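Local atomic coordinates of choline kinase (Streptococcus pneumoniae, PDB entry 4R78), a protein that probably phosphorylates choline as a choline kinase, with a protein kinase-like fold that holds adenosine monophosphate in its nucleotide pocket. Residues Leu98-Glu102 and Ala103-Val107; Glu146-Pro149 and Phe150-Ile153; Glu242-Leu245 and Ser246-Ser250; Val276-Glu280 and Gln281-Phe285. One frame throughout, in Å; residues are numbered along the deposited sequence.

Interaction 1: Leu98-Glu102 and Ala103-Val107; sequences LFDIE and AGIKV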
loop_
_atom_site.group_PDB
_atom_site.type_symbol
_atom_site.label_atom_id
_atom_site.label_comp_id
_atom_site.label_asym_id
_atom_site.label_seq_id
_atom_site.Cartn_x
_atom_site.Cartn_y
_atom_site.Cartn_z
ATOM N N LEU A 98 -11.259 6.761 13.721
ATOM C CA LEU A 98 -12.238 5.708 13.481
ATOM C C LEU A 98 -11.709 4.714 12.457
ATOM O O LEU A 98 -11.067 5.099 11.480
ATOM C CB LEU A 98 -13.562 6.309 12.992
ATOM C CG LEU A 98 -14.821 5.448 13.102
ATOM C CD1 LEU A 98 -15.341 5.438 14.538
ATOM C CD2 LEU A 98 -15.893 5.961 12.155
ATOM N N PHE A 99 -11.961 3.431 12.697
ATOM C CA PHE A 99 -11.675 2.400 11.709
ATOM C C PHE A 99 -12.906 1.507 11.645
ATOM O O PHE A 99 -13.099 0.625 12.488
ATOM C CB PHE A 99 -10.406 1.615 12.067
ATOM C CG PHE A 99 -9.808 0.844 10.912
ATOM C CD1 PHE A 99 -8.855 1.430 10.083
ATOM C CD2 PHE A 99 -10.190 -0.469 10.657
ATOM C CE1 PHE A 99 -8.291 0.720 9.016
ATOM C CE2 PHE A 99 -9.627 -1.193 9.598
ATOM C CZ PHE A 99 -8.675 -0.597 8.780
ATOM N N ASP A 100 -13.747 1.769 10.649
ATOM C CA ASP A 100 -15.051 1.127 10.538
ATOM C C ASP A 100 -14.950 -0.236 9.864
ATOM O O ASP A 100 -14.618 -0.342 8.680
ATOM C CB ASP A 100 -16.026 2.033 9.779
ATOM C CG ASP A 100 -17.429 1.459 9.714
ATOM O OD1 ASP A 100 -17.826 0.999 8.624
ATOM O OD2 ASP A 100 -18.136 1.479 10.747
ATOM N N ILE A 101 -15.238 -1.270 10.647
ATOM C CA ILE A 101 -15.232 -2.662 10.206
ATOM C C ILE A 101 -16.400 -2.986 9.272
ATOM O O ILE A 101 -16.267 -3.795 8.349
ATOM C CB ILE A 101 -15.266 -3.607 11.455
ATOM C CG1 ILE A 101 -13.981 -3.465 12.285
ATOM C CG2 ILE A 101 -15.524 -5.050 11.064
ATOM C CD1 ILE A 101 -12.704 -3.651 11.486
ATOM N N GLU A 102 -17.542 -2.347 9.514
ATOM C CA GLU A 102 -18.757 -2.632 8.753
ATOM C C GLU A 102 -18.598 -2.369 7.253
ATOM O O GLU A 102 -18.983 -3.202 6.427
ATOM C CB GLU A 102 -19.945 -1.848 9.335
ATOM C CG GLU A 102 -21.250 -1.938 8.533
ATOM C CD GLU A 102 -21.915 -3.313 8.545
ATOM O OE1 GLU A 102 -21.396 -4.276 9.161
ATOM O OE2 GLU A 102 -22.991 -3.427 7.926
ATOM N N ALA A 103 -18.007 -1.227 6.905
ATOM C CA ALA A 103 -17.886 -0.820 5.506
ATOM C C ALA A 103 -16.438 -0.725 5.019
ATOM O O ALA A 103 -16.187 -0.714 3.814
ATOM C CB ALA A 103 -18.604 0.502 5.283
ATOM N N GLY A 104 -15.492 -0.646 5.952
ATOM C CA GLY A 104 -14.081 -0.516 5.587
ATOM C C GLY A 104 -13.715 0.928 5.311
ATOM O O GLY A 104 -13.379 1.295 4.179
ATOM N N ILE A 105 -13.787 1.745 6.357
ATOM C CA ILE A 105 -13.572 3.188 6.256
ATOM C C ILE A 105 -12.673 3.659 7.395
ATOM O O ILE A 105 -12.956 3.409 8.570
ATOM C CB ILE A 105 -14.916 3.982 6.302
ATOM C CG1 ILE A 105 -15.876 3.531 5.193
ATOM C CG2 ILE A 105 -14.666 5.487 6.210
ATOM C CD1 ILE A 105 -17.305 4.017 5.374
ATOM N N LYS A 106 -11.592 4.341 7.028
ATOM C CA LYS A 106 -10.641 4.883 7.987
ATOM C C LYS A 106 -10.822 6.389 8.073
ATOM O O LYS A 106 -10.886 7.073 7.051
ATOM C CB LYS A 106 -9.214 4.538 7.548
ATOM C CG LYS A 106 -8.117 5.074 8.467
ATOM C CD LYS A 106 -6.731 4.592 8.024
ATOM C CE LYS A 106 -6.231 5.321 6.782
ATOM N NZ LYS A 106 -4.941 4.753 6.278
ATOM N N VAL A 107 -10.926 6.898 9.298
ATOM C CA VAL A 107 -11.044 8.334 9.522
ATOM C C VAL A 107 -9.867 8.793 10.373
ATOM O O VAL A 107 -9.724 8.380 11.527
ATOM C CB VAL A 107 -12.376 8.708 10.215
ATOM C CG1 VAL A 107 -12.503 10.223 10.347
ATOM C CG2 VAL A 107 -13.566 8.134 9.455
#
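Leu-98 and Val-107 face each other as an antiparallel hydrogen-bonded pair, with Leu-98 N giving to Val-107 O at 3.1 Å and Val-107 N returning a bond to Leu-98 O at 2.8 Å. Farther along, Asp-100 N binds Ile-105 O at 2.8 Å. Asp-100 O accepts twice, from Gly-104 N at 2.9 Å, tilted from the carbonyl plane, and from Ile-105 N at 3.2 Å on a lone pair. Two successive residues thus face one, which is a G1 beta bulge closing the tight hairpin between strands 96-100 and 105-109. Glycine suits position 104 because its positive phi (84°) would press a CB against the preceding carbonyl oxygen.

The turn is also tied by a side chain. A chi1 of -176° carries the Asp-100 carboxylate toward the turn, where OD1 comes within 2.8 Å of Ala-103 N, which meets it on the anti side, 32° out of the carboxylate plane; Lys-28 forms a salt bridge to the same oxygen.

Apolar contacts differ between the faces. Leu-98 and Val-107 lie side by side, CB to CB, on the face that also carries Ile-105 and is covered by helix 20-30. On the other, the Phe-99 ring lies obliquely to Lys-106, its CD1 4.0 Å from Lys-106 CB, while the Lys-106 ammonium reaches on to salt bridges with Glu-216 and Asp-214, the latter a residue of the adenosine monophosphate pocket.

Interaction 2: Glu146-Pro149 and Phe150-Ile153; sequences EFAP and FEEI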
loop_
_atom_site.group_PDB
_atom_site.type_symbol
_atom_site.label_atom_id
_atom_site.label_comp_id
_atom_site.label_asym_id
_atom_site.label_seq_id
_atom_site.Cartn_x
_atom_site.Cartn_y
_atom_site.Cartn_z
ATOM N N GLU A 146 -0.704 -12.911 7.039
ATOM C CA GLU A 146 0.483 -13.560 6.499
ATOM C C GLU A 146 0.452 -13.398 4.989
ATOM O O GLU A 146 -0.324 -14.076 4.304
ATOM C CB GLU A 146 0.505 -15.047 6.870
ATOM C CG GLU A 146 0.520 -15.327 8.370
ATOM C CD GLU A 146 1.845 -14.969 9.021
ATOM O OE1 GLU A 146 2.904 -15.361 8.484
ATOM O OE2 GLU A 146 1.827 -14.296 10.072
ATOM N N PHE A 147 1.283 -12.491 4.473
ATOM C CA PHE A 147 1.257 -12.185 3.048
ATOM C C PHE A 147 1.755 -13.355 2.210
ATOM O O PHE A 147 2.868 -13.852 2.392
ATOM C CB PHE A 147 2.015 -10.897 2.708
ATOM C CG PHE A 147 1.560 -10.262 1.423
ATOM C CD1 PHE A 147 0.460 -9.411 1.405
ATOM C CD2 PHE A 147 2.209 -10.536 0.224
ATOM C CE1 PHE A 147 0.023 -8.826 0.217
ATOM C CE2 PHE A 147 1.776 -9.961 -0.965
ATOM C CZ PHE A 147 0.683 -9.103 -0.971
ATOM N N ALA A 148 0.891 -13.793 1.304
ATOM C CA ALA A 148 1.170 -14.925 0.442
ATOM C C ALA A 148 0.935 -14.450 -0.990
ATOM O O ALA A 148 -0.200 -14.473 -1.475
ATOM C CB ALA A 148 0.254 -16.088 0.800
ATOM N N PRO A 149 2.008 -13.990 -1.667
ATOM C CA PRO A 149 1.884 -13.329 -2.974
ATOM C C PRO A 149 1.194 -14.181 -4.042
ATOM O O PRO A 149 0.453 -13.656 -4.868
ATOM C CB PRO A 149 3.343 -13.069 -3.373
ATOM C CG PRO A 149 4.095 -13.052 -2.085
ATOM C CD PRO A 149 3.415 -14.069 -1.227
ATOM N N PHE A 150 1.431 -15.488 -4.015
ATOM C CA PHE A 150 0.868 -16.387 -5.019
ATOM C C PHE A 150 -0.600 -16.682 -4.743
ATOM O O PHE A 150 -1.407 -16.778 -5.672
ATOM C CB PHE A 150 1.740 -17.642 -5.144
ATOM C CG PHE A 150 3.177 -17.321 -5.465
ATOM C CD1 PHE A 150 3.566 -17.076 -6.778
ATOM C CD2 PHE A 150 4.127 -17.200 -4.449
ATOM C CE1 PHE A 150 4.882 -16.747 -7.086
ATOM C CE2 PHE A 150 5.453 -16.866 -4.745
ATOM C CZ PHE A 150 5.828 -16.637 -6.071
ATOM N N GLU A 151 -0.955 -16.761 -3.462
ATOM C CA GLU A 151 -2.358 -16.803 -3.056
ATOM C C GLU A 151 -3.069 -15.492 -3.414
ATOM O O GLU A 151 -4.245 -15.495 -3.780
ATOM C CB GLU A 151 -2.485 -17.053 -1.553
ATOM C CG GLU A 151 -2.189 -18.478 -1.100
ATOM C CD GLU A 151 -2.336 -18.652 0.407
ATOM O OE1 GLU A 151 -1.641 -19.518 0.982
ATOM O OE2 GLU A 151 -3.143 -17.918 1.022
ATOM N N GLU A 152 -2.347 -14.375 -3.309
ATOM C CA GLU A 152 -2.909 -13.066 -3.634
ATOM C C GLU A 152 -3.316 -12.981 -5.103
ATOM O O GLU A 152 -4.394 -12.481 -5.426
ATOM C CB GLU A 152 -1.928 -11.943 -3.280
ATOM C CG GLU A 152 -2.553 -10.549 -3.255
ATOM C CD GLU A 152 -3.175 -10.182 -1.914
ATOM O OE1 GLU A 152 -3.455 -8.982 -1.709
ATOM O OE2 GLU A 152 -3.373 -11.073 -1.061
ATOM N N ILE A 153 -2.455 -13.478 -5.989
ATOM C CA ILE A 153 -2.794 -13.587 -7.408
ATOM C C ILE A 153 -4.120 -14.333 -7.595
ATOM O O ILE A 153 -5.005 -13.864 -8.311
ATOM C CB ILE A 153 -1.655 -14.268 -8.213
ATOM C CG1 ILE A 153 -0.433 -13.345 -8.279
ATOM C CG2 ILE A 153 -2.124 -14.643 -9.627
ATOM C CD1 ILE A 153 0.876 -14.056 -8.591
HETATM O O HOH W 1 -1.792 -12.632 1.069
#
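Phe-147 and Glu-152 cross at about a right angle where the chain enters helix 149-159. The Phe-147 ring, swung away from its backbone N by a chi1 of -156°, reaches the carboxylate with its CE1 obliquely placed 4.0 Å from Glu-152 OE1, and ring and carboxylate planes are turned 43° apart. Glu-152 arrives there by a bend: CG is anti to the backbone N, but chi2 of 87° folds the carboxylate back towards the start of the helix. Its other oxygen, OE2, accepts from a water 3.1 Å away, and that water in turn accepts from Ala-148 N at 2.9 Å. A glutamate is long enough to reach back one turn, so that the N-H of the N-cap residue, which has no helical carbonyl to bind, is linked to a carboxylate through water. The negative charge near the helix N-terminus would probably be stabilised by the helix dipole.

Glu-151 behaves differently. Its chain runs extended beyond CG and passes alongside the small Ala-148, whose CB lies 3.7 Å from Glu-151 CD; the small methyl lets the chain lie close against it. On the inner side, Phe-150 and Ile-153 turn to Leu-266 and Ile-270 of helix 257-280.

The backbone supplies the first helical bonds, Glu-152 N to Ala-148 O at 2.8 Å and Ile-153 N to Pro-149 O at 3.1 Å. Pro-149 fits the first helical position, where its missing N-H costs nothing. This is a helix N-terminus with alanine at the N-cap and proline at N1, where Glu-152 meets the N-cap N-H through water rather than directly.

Interaction 3: Glu242-Leu245 and Ser246-Ser250; sequences ETFL and SHYES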
loop_
_atom_site.group_PDB
_atom_site.type_symbol
_atom_site.label_atom_id
_atom_site.label_comp_id
_atom_site.label_asym_id
_atom_site.label_seq_id
_atom_site.Cartn_x
_atom_site.Cartn_y
_atom_site.Cartn_z
ATOM N N GLU A 242 21.299 1.285 -4.850
ATOM C CA GLU A 242 22.528 0.961 -4.123
ATOM C C GLU A 242 22.752 1.871 -2.919
ATOM O O GLU A 242 23.114 1.400 -1.834
ATOM C CB GLU A 242 23.736 0.983 -5.066
ATOM C CG GLU A 242 23.746 -0.171 -6.058
ATOM C CD GLU A 242 23.599 -1.528 -5.383
ATOM O OE1 GLU A 242 24.563 -1.974 -4.721
ATOM O OE2 GLU A 242 22.518 -2.147 -5.517
ATOM N N THR A 243 22.515 3.168 -3.105
ATOM C CA THR A 243 22.673 4.138 -2.029
ATOM C C THR A 243 21.653 3.879 -0.922
ATOM O O THR A 243 22.007 3.874 0.255
ATOM C CB THR A 243 22.580 5.593 -2.555
ATOM O OG1 THR A 243 23.604 5.802 -3.536
ATOM C CG2 THR A 243 22.757 6.603 -1.431
ATOM N N PHE A 244 20.396 3.645 -1.295
ATOM C CA PHE A 244 19.379 3.362 -0.293
ATOM C C PHE A 244 19.691 2.090 0.489
ATOM O O PHE A 244 19.571 2.072 1.713
ATOM C CB PHE A 244 17.973 3.281 -0.892
ATOM C CG PHE A 244 16.892 3.271 0.150
ATOM C CD1 PHE A 244 16.311 4.466 0.578
ATOM C CD2 PHE A 244 16.485 2.076 0.747
ATOM C CE1 PHE A 244 15.332 4.466 1.568
ATOM C CE2 PHE A 244 15.502 2.071 1.740
ATOM C CZ PHE A 244 14.928 3.261 2.145
ATOM N N LEU A 245 20.085 1.036 -0.218
ATOM C CA LEU A 245 20.426 -0.227 0.430
ATOM C C LEU A 245 21.591 -0.065 1.402
ATOM O O LEU A 245 21.579 -0.644 2.486
ATOM C CB LEU A 245 20.713 -1.320 -0.600
ATOM C CG LEU A 245 19.524 -1.778 -1.456
ATOM C CD1 LEU A 245 19.969 -2.719 -2.563
ATOM C CD2 LEU A 245 18.439 -2.423 -0.601
ATOM N N SER A 246 22.583 0.740 1.024
ATOM C CA SER A 246 23.707 1.012 1.918
ATOM C C SER A 246 23.250 1.631 3.242
ATOM O O SER A 246 23.725 1.237 4.309
ATOM C CB SER A 246 24.745 1.901 1.238
ATOM O OG SER A 246 25.875 2.061 2.073
ATOM N N HIS A 247 22.322 2.586 3.159
ATOM C CA HIS A 247 21.723 3.223 4.333
ATOM C C HIS A 247 20.863 2.244 5.152
ATOM O O HIS A 247 20.906 2.241 6.381
ATOM C CB HIS A 247 20.837 4.396 3.896
ATOM C CG HIS A 247 21.589 5.623 3.483
ATOM N ND1 HIS A 247 21.460 6.828 4.142
ATOM C CD2 HIS A 247 22.455 5.844 2.466
ATOM C CE1 HIS A 247 22.223 7.733 3.557
ATOM N NE2 HIS A 247 22.840 7.162 2.538
ATOM N N TYR A 248 20.076 1.427 4.454
ATOM C CA TYR A 248 19.072 0.576 5.091
ATOM C C TYR A 248 19.649 -0.699 5.713
ATOM O O TYR A 248 19.188 -1.144 6.772
ATOM C CB TYR A 248 17.963 0.238 4.084
ATOM C CG TYR A 248 17.078 -0.916 4.499
ATOM C CD1 TYR A 248 15.934 -0.702 5.273
ATOM C CD2 TYR A 248 17.398 -2.226 4.137
ATOM C CE1 TYR A 248 15.126 -1.762 5.660
ATOM C CE2 TYR A 248 16.598 -3.295 4.524
ATOM C CZ TYR A 248 15.466 -3.054 5.285
ATOM O OH TYR A 248 14.674 -4.111 5.656
ATOM N N GLU A 249 20.634 -1.286 5.038
ATOM C CA GLU A 249 21.257 -2.545 5.456
ATOM C C GLU A 249 21.829 -2.449 6.867
ATOM O O GLU A 249 22.507 -1.481 7.211
ATOM C CB GLU A 249 22.367 -2.926 4.472
ATOM C CG GLU A 249 22.895 -4.354 4.579
ATOM C CD GLU A 249 24.028 -4.625 3.596
ATOM O OE1 GLU A 249 24.648 -3.650 3.108
ATOM O OE2 GLU A 249 24.309 -5.811 3.317
ATOM N N SER A 250 21.521 -3.457 7.679
ATOM C CA SER A 250 22.107 -3.637 9.008
ATOM C C SER A 250 22.062 -5.129 9.319
ATOM O O SER A 250 21.519 -5.906 8.532
ATOM C CB SER A 250 21.341 -2.831 10.064
ATOM O OG SER A 250 20.078 -3.410 10.355
#
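N-H groups of residues 246-249 bind carbonyls of 242-245, over the last turn of helix 238-248 and the residue after it: Ser-246 N to Glu-242 O, His-247 N to Thr-243 O, Tyr-248 N to Phe-244 O at 2.9 Å, and Glu-249 N to Leu-245 O at 2.8 Å. Glu-249 then leaves helical angles, its psi rising to 133°, and the chain turns away.

Side chains one turn apart pair up. Thr-243 and His-247 point the same way on the exposed side, with Thr-243 CG2 4.0 Å from His-247 CD2. The imidazole also turns its edge to the backbone, CD2 coming to 3.0 Å from Thr-243 O near the ring plane. Polar residues suit this solvent-facing side. On the buried side the Phe-244 ring, carried opposite its backbone N (chi1 -168°), leans along the helix until CE2 is 3.9 Å from Tyr-248 CB; the tyrosine ring itself leads onward to a hydrogen bond between its OH and His-137 ND1.

Large, mostly apolar side chains pack between the helices here: Leu-245 meets helix 223-233 at Leu-227 and Phe-231, Phe-244 stacks edge-to-face with Phe-126, and Tyr-248 packs on Leu-133 of helix 126-137.

Interaction 4: Val276-Glu280 and Gln281-Phe285; sequences VYKEE and QGEDF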
loop_
_atom_site.group_PDB
_atom_site.type_symbol
_atom_site.label_atom_id
_atom_site.label_comp_id
_atom_site.label_asym_id
_atom_site.label_seq_id
_atom_site.Cartn_x
_atom_site.Cartn_y
_atom_site.Cartn_z
ATOM N N VAL A 276 -7.521 -4.502 -13.050
ATOM C CA VAL A 276 -8.664 -5.090 -13.756
ATOM C C VAL A 276 -9.899 -5.108 -12.860
ATOM O O VAL A 276 -10.983 -4.690 -13.281
ATOM C CB VAL A 276 -8.351 -6.508 -14.282
ATOM C CG1 VAL A 276 -9.555 -7.093 -15.017
ATOM C CG2 VAL A 276 -7.157 -6.462 -15.210
ATOM N N TYR A 277 -9.725 -5.565 -11.621
ATOM C CA TYR A 277 -10.832 -5.644 -10.675
ATOM C C TYR A 277 -11.419 -4.265 -10.359
ATOM O O TYR A 277 -12.648 -4.095 -10.337
ATOM C CB TYR A 277 -10.384 -6.358 -9.399
ATOM C CG TYR A 277 -11.475 -6.534 -8.367
ATOM C CD1 TYR A 277 -12.724 -7.050 -8.716
ATOM C CD2 TYR A 277 -11.249 -6.202 -7.035
ATOM C CE1 TYR A 277 -13.726 -7.219 -7.760
ATOM C CE2 TYR A 277 -12.244 -6.363 -6.074
ATOM C CZ TYR A 277 -13.475 -6.873 -6.444
ATOM O OH TYR A 277 -14.461 -7.036 -5.494
ATOM N N LYS A 278 -10.552 -3.285 -10.119
ATOM C CA LYS A 278 -11.014 -1.925 -9.846
ATOM C C LYS A 278 -11.781 -1.333 -11.023
ATOM O O LYS A 278 -12.775 -0.617 -10.835
ATOM C CB LYS A 278 -9.847 -1.018 -9.442
ATOM C CG LYS A 278 -9.341 -1.254 -8.019
ATOM C CD LYS A 278 -10.341 -0.722 -6.995
ATOM C CE LYS A 278 -9.774 -0.704 -5.590
ATOM N NZ LYS A 278 -10.790 -0.156 -4.642
ATOM N N GLU A 279 -11.334 -1.636 -12.239
ATOM C CA GLU A 279 -12.017 -1.128 -13.422
ATOM C C GLU A 279 -13.375 -1.796 -13.634
ATOM O O GLU A 279 -14.311 -1.151 -14.106
ATOM C CB GLU A 279 -11.125 -1.220 -14.662
ATOM C CG GLU A 279 -9.925 -0.277 -14.592
ATOM C CD GLU A 279 -9.172 -0.169 -15.900
ATOM O OE1 GLU A 279 -9.072 -1.182 -16.622
ATOM O OE2 GLU A 279 -8.673 0.932 -16.212
ATOM N N GLU A 280 -13.490 -3.071 -13.258
ATOM C CA GLU A 280 -14.781 -3.771 -13.317
ATOM C C GLU A 280 -15.826 -3.129 -12.405
ATOM O O GLU A 280 -17.027 -3.248 -12.649
ATOM C CB GLU A 280 -14.616 -5.259 -12.992
ATOM C CG GLU A 280 -13.903 -6.021 -14.087
ATOM C CD GLU A 280 -14.021 -7.534 -13.983
ATOM O OE1 GLU A 280 -14.476 -8.065 -12.948
ATOM O OE2 GLU A 280 -13.642 -8.199 -14.967
ATOM N N GLN A 281 -15.361 -2.444 -11.363
ATOM C CA GLN A 281 -16.254 -1.733 -10.446
ATOM C C GLN A 281 -16.550 -0.299 -10.894
ATOM O O GLN A 281 -17.266 0.432 -10.205
ATOM C CB GLN A 281 -15.699 -1.763 -9.022
ATOM C CG GLN A 281 -15.549 -3.169 -8.462
ATOM C CD GLN A 281 -14.710 -3.199 -7.215
ATOM O OE1 GLN A 281 -13.540 -3.585 -7.251
ATOM N NE2 GLN A 281 -15.294 -2.785 -6.099
ATOM N N GLY A 282 -16.003 0.098 -12.043
ATOM C CA GLY A 282 -16.372 1.367 -12.665
ATOM C C GLY A 282 -15.308 2.443 -12.760
ATOM O O GLY A 282 -15.556 3.497 -13.345
ATOM N N GLU A 283 -14.132 2.202 -12.182
ATOM C CA GLU A 283 -13.031 3.160 -12.302
ATOM C C GLU A 283 -12.300 3.004 -13.635
ATOM O O GLU A 283 -12.449 1.990 -14.320
ATOM C CB GLU A 283 -12.067 3.061 -11.116
ATOM C CG GLU A 283 -12.637 3.636 -9.826
ATOM C CD GLU A 283 -11.685 3.518 -8.657
ATOM O OE1 GLU A 283 -11.499 2.392 -8.141
ATOM O OE2 GLU A 283 -11.118 4.550 -8.242
ATOM N N ASP A 284 -11.532 4.026 -13.998
ATOM C CA ASP A 284 -10.825 4.067 -15.273
ATOM C C ASP A 284 -9.391 4.486 -15.009
ATOM O O ASP A 284 -9.134 5.656 -14.759
ATOM C CB ASP A 284 -11.511 5.074 -16.216
ATOM C CG ASP A 284 -10.733 5.323 -17.508
ATOM O OD1 ASP A 284 -9.811 4.547 -17.841
ATOM O OD2 ASP A 284 -11.063 6.311 -18.204
ATOM N N PHE A 285 -8.466 3.528 -15.058
ATOM C CA PHE A 285 -7.047 3.817 -14.844
ATOM C C PHE A 285 -6.246 3.753 -16.141
ATOM O O PHE A 285 -5.016 3.677 -16.115
ATOM C CB PHE A 285 -6.424 2.878 -13.792
ATOM C CG PHE A 285 -7.123 2.882 -12.446
ATOM C CD1 PHE A 285 -7.811 4.003 -11.980
ATOM C CD2 PHE A 285 -7.065 1.755 -11.631
ATOM C CE1 PHE A 285 -8.445 3.985 -10.735
ATOM C CE2 PHE A 285 -7.686 1.738 -10.385
ATOM C CZ PHE A 285 -8.380 2.850 -9.936
HETATM O O HOH W 2 -10.716 2.615 -5.511
HETATM O O HOH W 3 -13.396 0.592 -8.370
HETATM O O HOH W 4 -12.033 -3.094 -4.957
#
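Glu-279 and Gly-282, with Lys-278 and Glu-283, form a local helix-end contact, a Schellman motif where helix 257-280 gives way to the loop before helix 288-303. Gly-282, the C' residue, has the positive phi (114°) of this motif, which would press a CB against the preceding carbonyl oxygen. Gly-282 N binds Glu-279 O at 2.9 Å from above the carbonyl plane, and Glu-283 N makes a weak bond to Lys-278 O.

The extended Glu-279 brings OE2 to Phe-285 N at 2.8 Å, through the anti lone pair, a bond that ties the loop back to the last helical turn. Gln-281 sets OE1 over the centre of the Tyr-277 ring, 3.2 Å above its plane, with amide and ring planes 37° apart. Lys-278 lies alongside Glu-283, but Lys-278 NZ and Glu-283 OE1 stay 4.4 Å apart. Waters bridge Glu-283 OE1 to Lys-278 NZ and to Lys-278 O. Lys-278 CB rests 3.6 Å from Phe-285 CE2.

Around this helix end, Tyr-277 OH binds Gly-70 O, Glu-283 OE2 takes the N-H of Asn-50, Glu-280 accepts from Glu-161 and Glu-162 after helix 149-159, and the Phe-285 ring meets that of Trp-274 in helix 257-280 at a small angle.

The four contacts follow one another along the chain without touching. Interaction 1 lies in the five-stranded sheet beside the nucleotide: the Lys-106 side chain is about 7 Å from the adenosine monophosphate, and its partner Asp-214 belongs to the pocket. Interaction 4 comes within about 9 Å of interaction 1, nearest atoms, and Phe-285 is about 11 Å from the nucleotide; Asn-50, whose N-H Glu-283 accepts, lies close in sequence to Asn-52 of the pocket. Interactions 2 and 4 are about equally near each other, and interaction 2 packs on the helix whose end forms interaction 4. Interaction 3, centred 36 Å from interaction 1 and 37 Å from interaction 4, lies across the chain's centre from both.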